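PDB 2EL7: tryptophanyl-tRNA synthetase from Thermus thermophilus, which probably catalyses the ATP-dependent attachment of tryptophan to its cognate tRNA, as a homodimeric class I aminoacyl-tRNA synthetase. Local coordinates for residues G7-H15 / L58-N69; I16-Q25 / L179-V187. All blocks are in the same frame, centred on the assembly; numbering follows the deposited sequence.

Contact 1: G7-H15 / L58-N69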
loop_
_atom_site.group_PDB
_atom_site.type_symbol
_atom_site.label_atom_id
_atom_site.label_comp_id
_atom_site.label_asym_id
_atom_site.label_seq_id
_atom_site.Cartn_x
_atom_site.Cartn_y
_atom_site.Cartn_z
ATOM N N GLY A 7 12.790 0.391 14.491
ATOM C CA GLY A 7 12.980 1.127 13.260
ATOM C C GLY A 7 14.212 2.000 13.237
ATOM O O GLY A 7 14.440 2.805 14.152
ATOM N N ILE A 8 15.003 1.841 12.174
ATOM C CA ILE A 8 16.234 2.594 11.964
ATOM C C ILE A 8 16.060 3.547 10.778
ATOM O O ILE A 8 15.709 3.122 9.667
ATOM C CB ILE A 8 17.402 1.637 11.669
ATOM C CG1 ILE A 8 17.793 0.897 12.949
ATOM C CG2 ILE A 8 18.608 2.405 11.078
ATOM C CD1 ILE A 8 18.941 -0.071 12.736
ATOM N N GLN A 9 16.310 4.831 10.999
ATOM C CA GLN A 9 16.173 5.780 9.892
ATOM C C GLN A 9 17.260 5.543 8.838
ATOM O O GLN A 9 18.408 5.233 9.172
ATOM C CB GLN A 9 16.221 7.219 10.422
ATOM C CG GLN A 9 15.044 7.536 11.319
ATOM C CD GLN A 9 13.723 7.179 10.657
ATOM O OE1 GLN A 9 13.496 7.523 9.489
ATOM N NE2 GLN A 9 12.841 6.482 11.391
ATOM N N PRO A 10 16.910 5.689 7.549
ATOM C CA PRO A 10 17.855 5.490 6.446
ATOM C C PRO A 10 18.896 6.635 6.365
ATOM O O PRO A 10 18.775 7.556 5.544
ATOM C CB PRO A 10 16.935 5.435 5.237
ATOM C CG PRO A 10 15.908 6.455 5.577
ATOM C CD PRO A 10 15.607 6.158 7.039
ATOM N N SER A 11 19.905 6.578 7.231
ATOM C CA SER A 11 20.934 7.619 7.269
ATOM C C SER A 11 22.215 7.149 7.948
ATOM O O SER A 11 22.166 6.417 8.933
ATOM C CB SER A 11 20.408 8.843 8.024
ATOM O OG SER A 11 21.482 9.615 8.541
ATOM N N GLY A 12 23.362 7.589 7.438
ATOM C CA GLY A 12 24.621 7.198 8.054
ATOM C C GLY A 12 25.144 8.190 9.091
ATOM O O GLY A 12 26.300 8.113 9.483
ATOM N N GLU A 13 24.313 9.122 9.545
ATOM C CA GLU A 13 24.748 10.121 10.533
ATOM C C GLU A 13 24.280 9.806 11.954
ATOM O O GLU A 13 23.231 10.285 12.390
ATOM C CB GLU A 13 24.215 11.507 10.156
ATOM C CG GLU A 13 24.465 11.911 8.714
ATOM C CD GLU A 13 25.934 12.130 8.425
ATOM O OE1 GLU A 13 26.572 12.904 9.174
ATOM O OE2 GLU A 13 26.449 11.539 7.451
ATOM N N ILE A 14 25.057 9.019 12.681
ATOM C CA ILE A 14 24.701 8.672 14.050
ATOM C C ILE A 14 25.519 9.575 14.977
ATOM O O ILE A 14 26.743 9.660 14.834
ATOM C CB ILE A 14 25.053 7.175 14.368
ATOM C CG1 ILE A 14 24.612 6.267 13.212
ATOM C CG2 ILE A 14 24.398 6.737 15.686
ATOM C CD1 ILE A 14 23.179 6.484 12.751
ATOM N N HIS A 15 24.857 10.256 15.913
ATOM C CA HIS A 15 25.581 11.115 16.852
ATOM C C HIS A 15 25.575 10.511 18.259
ATOM O O HIS A 15 24.904 9.506 18.498
ATOM C CB HIS A 15 25.023 12.544 16.839
ATOM C CG HIS A 15 23.542 12.627 17.006
ATOM N ND1 HIS A 15 22.897 12.212 18.151
ATOM C CD2 HIS A 15 22.578 13.129 16.194
ATOM C CE1 HIS A 15 21.603 12.459 18.042
ATOM N NE2 HIS A 15 21.382 13.016 16.865
ATOM N N LEU A 58 19.599 7.740 -1.943
ATOM C CA LEU A 58 19.001 6.861 -0.919
ATOM C C LEU A 58 19.584 5.468 -0.749
ATOM O O LEU A 58 19.686 4.973 0.365
ATOM C CB LEU A 58 17.491 6.747 -1.147
ATOM C CG LEU A 58 16.604 5.936 -0.197
ATOM C CD1 LEU A 58 16.734 6.457 1.217
ATOM C CD2 LEU A 58 15.154 6.037 -0.682
ATOM N N ALA A 59 19.951 4.820 -1.844
ATOM C CA ALA A 59 20.546 3.488 -1.758
ATOM C C ALA A 59 21.812 3.551 -0.884
ATOM O O ALA A 59 21.980 2.761 0.055
ATOM C CB ALA A 59 20.878 2.972 -3.169
ATOM N N GLN A 60 22.685 4.512 -1.177
ATOM C CA GLN A 60 23.907 4.670 -0.400
ATOM C C GLN A 60 23.602 5.003 1.060
ATOM O O GLN A 60 24.252 4.457 1.956
ATOM C CB GLN A 60 24.802 5.759 -0.990
ATOM C CG GLN A 60 26.184 5.927 -0.293
ATOM C CD GLN A 60 27.035 4.630 -0.306
ATOM O OE1 GLN A 60 26.931 3.819 -1.238
ATOM N NE2 GLN A 60 27.891 4.445 0.729
ATOM N N ARG A 61 22.632 5.890 1.306
ATOM C CA ARG A 61 22.297 6.252 2.683
ATOM C C ARG A 61 21.731 5.052 3.442
ATOM O O ARG A 61 21.937 4.920 4.649
ATOM C CB ARG A 61 21.286 7.405 2.729
ATOM C CG ARG A 61 21.924 8.784 2.734
ATOM C CD ARG A 61 21.029 9.793 2.070
ATOM N NE ARG A 61 19.706 9.833 2.672
ATOM C CZ ARG A 61 18.593 10.072 1.985
ATOM N NH1 ARG A 61 18.663 10.284 0.672
ATOM N NH2 ARG A 61 17.414 10.107 2.603
ATOM N N THR A 62 21.036 4.173 2.732
ATOM C CA THR A 62 20.460 3.009 3.376
ATOM C C THR A 62 21.546 2.035 3.754
ATOM O O THR A 62 21.505 1.432 4.829
ATOM C CB THR A 62 19.471 2.318 2.455
ATOM O OG1 THR A 62 18.375 3.205 2.196
ATOM C CG2 THR A 62 18.976 1.013 3.063
ATOM N N PHE A 63 22.536 1.906 2.873
ATOM C CA PHE A 63 23.643 0.989 3.108
ATOM C C PHE A 63 24.528 1.490 4.250
ATOM O O PHE A 63 25.035 0.688 5.037
ATOM C CB PHE A 63 24.468 0.835 1.823
ATOM C CG PHE A 63 25.785 0.155 2.032
ATOM C CD1 PHE A 63 25.865 -1.222 2.068
ATOM C CD2 PHE A 63 26.932 0.907 2.284
ATOM C CE1 PHE A 63 27.069 -1.845 2.362
ATOM C CE2 PHE A 63 28.132 0.298 2.577
ATOM C CZ PHE A 63 28.200 -1.085 2.618
ATOM N N GLU A 64 24.724 2.813 4.324
ATOM C CA GLU A 64 25.541 3.413 5.380
ATOM C C GLU A 64 24.822 3.279 6.711
ATOM O O GLU A 64 25.464 3.108 7.734
ATOM C CB GLU A 64 25.836 4.891 5.082
ATOM C CG GLU A 64 26.866 5.114 3.982
ATOM C CD GLU A 64 27.031 6.588 3.589
ATOM O OE1 GLU A 64 26.248 7.440 4.075
ATOM O OE2 GLU A 64 27.944 6.897 2.781
ATOM N N ALA A 65 23.490 3.363 6.694
ATOM C CA ALA A 65 22.681 3.207 7.907
ATOM C C ALA A 65 22.995 1.854 8.525
ATOM O O ALA A 65 23.157 1.732 9.738
ATOM C CB ALA A 65 21.190 3.287 7.580
ATOM N N ALA A 66 23.077 0.830 7.688
ATOM C CA ALA A 66 23.393 -0.497 8.182
ATOM C C ALA A 66 24.826 -0.537 8.688
ATOM O O ALA A 66 25.105 -1.036 9.778
ATOM C CB ALA A 66 23.203 -1.547 7.075
ATOM N N LEU A 67 25.741 -0.012 7.890
ATOM C CA LEU A 67 27.137 -0.032 8.276
ATOM C C LEU A 67 27.379 0.652 9.605
ATOM O O LEU A 67 27.965 0.067 10.511
ATOM C CB LEU A 67 28.013 0.618 7.195
ATOM C CG LEU A 67 29.539 0.613 7.419
ATOM C CD1 LEU A 67 30.215 0.796 6.076
ATOM C CD2 LEU A 67 29.969 1.729 8.410
ATOM N N VAL A 68 26.919 1.882 9.736
ATOM C CA VAL A 68 27.177 2.593 10.974
ATOM C C VAL A 68 26.501 1.996 12.209
ATOM O O VAL A 68 27.097 1.970 13.286
ATOM C CB VAL A 68 26.832 4.092 10.851
ATOM C CG1 VAL A 68 27.208 4.796 12.149
ATOM C CG2 VAL A 68 27.614 4.715 9.689
ATOM N N ASN A 69 25.280 1.513 12.067
ATOM C CA ASN A 69 24.618 0.913 13.210
ATOM C C ASN A 69 25.280 -0.398 13.588
ATOM O O ASN A 69 25.325 -0.762 14.758
ATOM C CB ASN A 69 23.134 0.727 12.937
ATOM C CG ASN A 69 22.363 1.996 13.177
ATOM O OD1 ASN A 69 22.170 2.390 14.308
ATOM N ND2 ASN A 69 21.958 2.662 12.108
HETATM O O HOH W 1 20.583 5.453 10.992
#
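A65 and G12 bring the loop after strand 4-8 down onto helix 55-72, their CA atoms 4.4 Å apart. Van der Waals packing comes first. The CB of A65 sits beneath the loop backbone, 3.6 Å from S11 N, while P10 CB lies 4.2 Å from L58 CD1 and near the T62 hydroxyl. I14 and V68 run alongside one another, pointing opposite ways. At G12 a side chain would run into E64 CB, so glycine lets the loop backbone lie close on the helix.

Polar groups meet through a CA-H...O contact, A65 CA to S11 O at 3.4 Å, and through a water that donates to both Q9 O and S11 O and accepts weakly from N69 ND2. N69 CG lies anti to its carbonyl carbon (chi1 -82°), which folds the amide back so that ND2 donates to A65 O at 2.8 Å; A65 O also accepts from N69 N, on the opposite face of its plane. The same ND2 lies 3.5 Å from I8 CG2.

Within the loop, P10 centres an inverse gamma turn and S11 OG accepts from E13 N in an ST turn. This is the HIGH-region loop of the class I synthetase Rossmann fold, predicted to bind ATP.

Contact 2: I16-Q25 / L179-V187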
loop_
_atom_site.group_PDB
_atom_site.type_symbol
_atom_site.label_atom_id
_atom_site.label_comp_id
_atom_site.label_asym_id
_atom_site.label_seq_id
_atom_site.Cartn_x
_atom_site.Cartn_y
_atom_site.Cartn_z
ATOM N N ILE A 16 26.329 11.101 19.182
ATOM C CA ILE A 16 26.422 10.538 20.520
ATOM C C ILE A 16 25.105 10.565 21.250
ATOM O O ILE A 16 24.952 9.939 22.311
ATOM C CB ILE A 16 27.493 11.266 21.370
ATOM C CG1 ILE A 16 27.079 12.710 21.634
ATOM C CG2 ILE A 16 28.848 11.206 20.660
ATOM C CD1 ILE A 16 27.987 13.402 22.619
ATOM N N GLY A 17 24.161 11.311 20.680
ATOM C CA GLY A 17 22.836 11.407 21.260
ATOM C C GLY A 17 22.125 10.101 20.959
ATOM O O GLY A 17 21.526 9.490 21.844
ATOM N N ASN A 18 22.199 9.671 19.700
ATOM C CA ASN A 18 21.590 8.403 19.272
ATOM C C ASN A 18 22.286 7.274 20.040
ATOM O O ASN A 18 21.655 6.379 20.602
ATOM C CB ASN A 18 21.833 8.151 17.772
ATOM C CG ASN A 18 21.227 9.226 16.874
ATOM O OD1 ASN A 18 21.866 9.682 15.900
ATOM N ND2 ASN A 18 19.989 9.626 17.175
ATOM N N TYR A 19 23.609 7.337 20.053
ATOM C CA TYR A 19 24.407 6.311 20.685
ATOM C C TYR A 19 24.113 6.080 22.156
ATOM O O TYR A 19 23.725 4.972 22.537
ATOM C CB TYR A 19 25.885 6.614 20.486
ATOM C CG TYR A 19 26.776 5.571 21.093
ATOM C CD1 TYR A 19 26.716 4.247 20.669
ATOM C CD2 TYR A 19 27.672 5.900 22.107
ATOM C CE1 TYR A 19 27.531 3.269 21.248
ATOM C CE2 TYR A 19 28.491 4.937 22.688
ATOM C CZ TYR A 19 28.413 3.624 22.256
ATOM O OH TYR A 19 29.208 2.672 22.852
ATOM N N LEU A 20 24.307 7.113 22.973
ATOM C CA LEU A 20 24.068 7.030 24.408
ATOM C C LEU A 20 22.646 6.637 24.808
ATOM O O LEU A 20 22.425 6.173 25.933
ATOM C CB LEU A 20 24.423 8.362 25.062
ATOM C CG LEU A 20 25.929 8.615 25.007
ATOM C CD1 LEU A 20 26.286 9.977 25.577
ATOM C CD2 LEU A 20 26.615 7.503 25.794
ATOM N N GLY A 21 21.686 6.810 23.900
ATOM C CA GLY A 21 20.315 6.478 24.232
ATOM C C GLY A 21 19.706 5.226 23.614
ATOM O O GLY A 21 19.690 4.153 24.226
ATOM N N ALA A 22 19.203 5.359 22.394
ATOM C CA ALA A 22 18.539 4.263 21.705
ATOM C C ALA A 22 19.410 3.080 21.332
ATOM O O ALA A 22 18.995 1.931 21.487
ATOM C CB ALA A 22 17.854 4.801 20.452
ATOM N N ILE A 23 20.613 3.360 20.837
ATOM C CA ILE A 23 21.515 2.313 20.416
ATOM C C ILE A 23 21.925 1.424 21.574
ATOM O O ILE A 23 21.942 0.195 21.461
ATOM C CB ILE A 23 22.764 2.919 19.708
ATOM C CG1 ILE A 23 22.350 3.519 18.358
ATOM C CG2 ILE A 23 23.815 1.842 19.447
ATOM C CD1 ILE A 23 23.465 4.192 17.625
ATOM N N LYS A 24 22.256 2.040 22.696
ATOM C CA LYS A 24 22.642 1.274 23.865
ATOM C C LYS A 24 21.499 0.325 24.224
ATOM O O LYS A 24 21.737 -0.800 24.668
ATOM C CB LYS A 24 22.956 2.207 25.037
ATOM C CG LYS A 24 22.946 1.516 26.394
ATOM C CD LYS A 24 23.642 2.371 27.464
ATOM C CE LYS A 24 25.178 2.314 27.334
ATOM N NZ LYS A 24 25.703 2.661 25.967
ATOM N N GLN A 25 20.260 0.760 23.998
ATOM C CA GLN A 25 19.124 -0.081 24.326
ATOM C C GLN A 25 18.924 -1.185 23.294
ATOM O O GLN A 25 18.601 -2.329 23.637
ATOM C CB GLN A 25 17.860 0.767 24.450
ATOM C CG GLN A 25 16.652 -0.018 24.907
ATOM C CD GLN A 25 15.404 0.847 25.010
ATOM O OE1 GLN A 25 14.960 1.448 24.021
ATOM N NE2 GLN A 25 14.828 0.920 26.216
ATOM N N LEU A 179 8.105 0.472 24.044
ATOM C CA LEU A 179 9.178 0.296 25.013
ATOM C C LEU A 179 9.903 1.626 25.054
ATOM O O LEU A 179 10.579 1.998 24.087
ATOM C CB LEU A 179 10.158 -0.800 24.578
ATOM C CG LEU A 179 11.433 -0.989 25.424
ATOM C CD1 LEU A 179 11.041 -1.386 26.850
ATOM C CD2 LEU A 179 12.326 -2.075 24.803
ATOM N N LEU A 180 9.731 2.354 26.155
ATOM C CA LEU A 180 10.393 3.642 26.316
ATOM C C LEU A 180 11.795 3.411 26.853
ATOM O O LEU A 180 12.156 2.288 27.198
ATOM C CB LEU A 180 9.594 4.531 27.261
ATOM C CG LEU A 180 8.246 4.923 26.653
ATOM C CD1 LEU A 180 7.383 5.659 27.655
ATOM C CD2 LEU A 180 8.495 5.789 25.453
ATOM N N ASN A 181 12.564 4.486 26.954
ATOM C CA ASN A 181 13.955 4.423 27.396
ATOM C C ASN A 181 14.283 5.580 28.361
ATOM O O ASN A 181 15.167 6.418 28.088
ATOM C CB ASN A 181 14.824 4.492 26.131
ATOM C CG ASN A 181 16.280 4.210 26.393
ATOM O OD1 ASN A 181 16.624 3.466 27.306
ATOM N ND2 ASN A 181 17.148 4.788 25.564
ATOM N N PRO A 182 13.596 5.622 29.519
ATOM C CA PRO A 182 13.762 6.654 30.551
ATOM C C PRO A 182 15.172 6.755 31.136
ATOM O O PRO A 182 15.647 7.855 31.452
ATOM C CB PRO A 182 12.734 6.255 31.592
ATOM C CG PRO A 182 12.811 4.759 31.544
ATOM C CD PRO A 182 12.808 4.491 30.047
ATOM N N GLU A 183 15.842 5.616 31.281
ATOM C CA GLU A 183 17.190 5.617 31.824
ATOM C C GLU A 183 18.237 6.256 30.899
ATOM O O GLU A 183 19.367 6.489 31.316
ATOM C CB GLU A 183 17.615 4.193 32.188
ATOM C CG GLU A 183 17.504 3.905 33.683
ATOM C CD GLU A 183 18.037 5.063 34.542
ATOM O OE1 GLU A 183 17.365 6.122 34.601
ATOM O OE2 GLU A 183 19.129 4.926 35.151
ATOM N N ALA A 184 17.853 6.548 29.657
ATOM C CA ALA A 184 18.764 7.141 28.690
ATOM C C ALA A 184 18.929 8.625 28.899
ATOM O O ALA A 184 17.996 9.324 29.264
ATOM C CB ALA A 184 18.275 6.886 27.284
ATOM N N PRO A 185 20.136 9.134 28.656
ATOM C CA PRO A 185 20.426 10.557 28.819
ATOM C C PRO A 185 19.822 11.407 27.707
ATOM O O PRO A 185 19.749 10.982 26.549
ATOM C CB PRO A 185 21.952 10.602 28.776
ATOM C CG PRO A 185 22.359 9.207 29.182
ATOM C CD PRO A 185 21.375 8.366 28.463
ATOM N N ARG A 186 19.375 12.603 28.055
ATOM C CA ARG A 186 18.842 13.497 27.038
ATOM C C ARG A 186 20.047 14.398 26.741
ATOM O O ARG A 186 20.308 15.376 27.451
ATOM C CB ARG A 186 17.640 14.290 27.581
ATOM C CG ARG A 186 16.585 13.412 28.296
ATOM C CD ARG A 186 16.030 12.258 27.415
ATOM N NE ARG A 186 15.391 11.186 28.200
ATOM C CZ ARG A 186 14.282 11.324 28.932
ATOM N NH1 ARG A 186 13.796 10.289 29.608
ATOM N NH2 ARG A 186 13.652 12.493 28.987
ATOM N N VAL A 187 20.786 14.021 25.698
ATOM C CA VAL A 187 22.006 14.702 25.279
ATOM C C VAL A 187 21.876 16.081 24.630
ATOM O O VAL A 187 21.264 16.235 23.576
ATOM C CB VAL A 187 22.809 13.793 24.334
ATOM C CG1 VAL A 187 24.170 14.397 24.063
ATOM C CG2 VAL A 187 22.930 12.392 24.950
HETATM O O HOH W 2 20.421 10.374 24.198
HETATM O O HOH W 3 12.758 3.367 23.758
#
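Q25 reaches from helix 16-33 to the loop after strand 177-179 with its carbon chain extended. CB begins 4.1 Å from N181 OD1. CG stands opposite the backbone N (chi1 -175°) and the next bond is also extended, which carries the amide away from the helix and alongside the N181 side chain. The two side chains run past one another, pointing opposite ways, their amide planes 38° apart, with CD of Q25 3.7 Å from N181 CG. At the tip the amide divides its work: a water lies within hydrogen-bonding distance of both OE1 and L179 O, and NE2 donates to L180 O at 3.2 Å. That bond is fairly straight, yet the donor stands 40° above the carbonyl plane of L180. NE2 also lies against L179 CG. An alanine in place of Q25 would probably leave L180 O without this donor and open a gap beside the N181 amide.

N181 answers from the loop, its ND2 making a weak bond to G21 O at 2.9 Å. It also starts the type I turn that ends at A184, whose CB rests 3.7 Å from G21 CA. Nearer the start of the helix, packing by V187 dominates: CG2 lies on G17 CA at 3.8 Å and against L20 CD1, and CG1 lies across I16 CG1. One water there donates to both G17 O and P185 O. Amide bonds at Q25 thus give way to mainly apolar contact around G17 and V187, both predicted to bind ATP.

How the contacts relate
Contacts 1 and 2 divide the HIGH region between them: 7-15 carries its loop and 16-25 its first helical turn, so one follows the other directly in the chain. Their centres lie 18 Å apart, but they touch where I14 CG2 meets I23 CD1 and where N69 OD1 approaches I23 CD1 at 4.0 Å. H15 sits at the N-cap of helix 16-33, its ND1 weakly bonded to G17 N, while N18 OD1 accepts from H15 N. Contact 1 sets the loop on helix 55-72, and contact 2 joins helix 16-33 to 179-187, which leads toward the KMSKS region. The side chain of S11 is about 6 Å from that of K198, and that of I16 about 4 Å from that of M196, consistent with one shared ATP site.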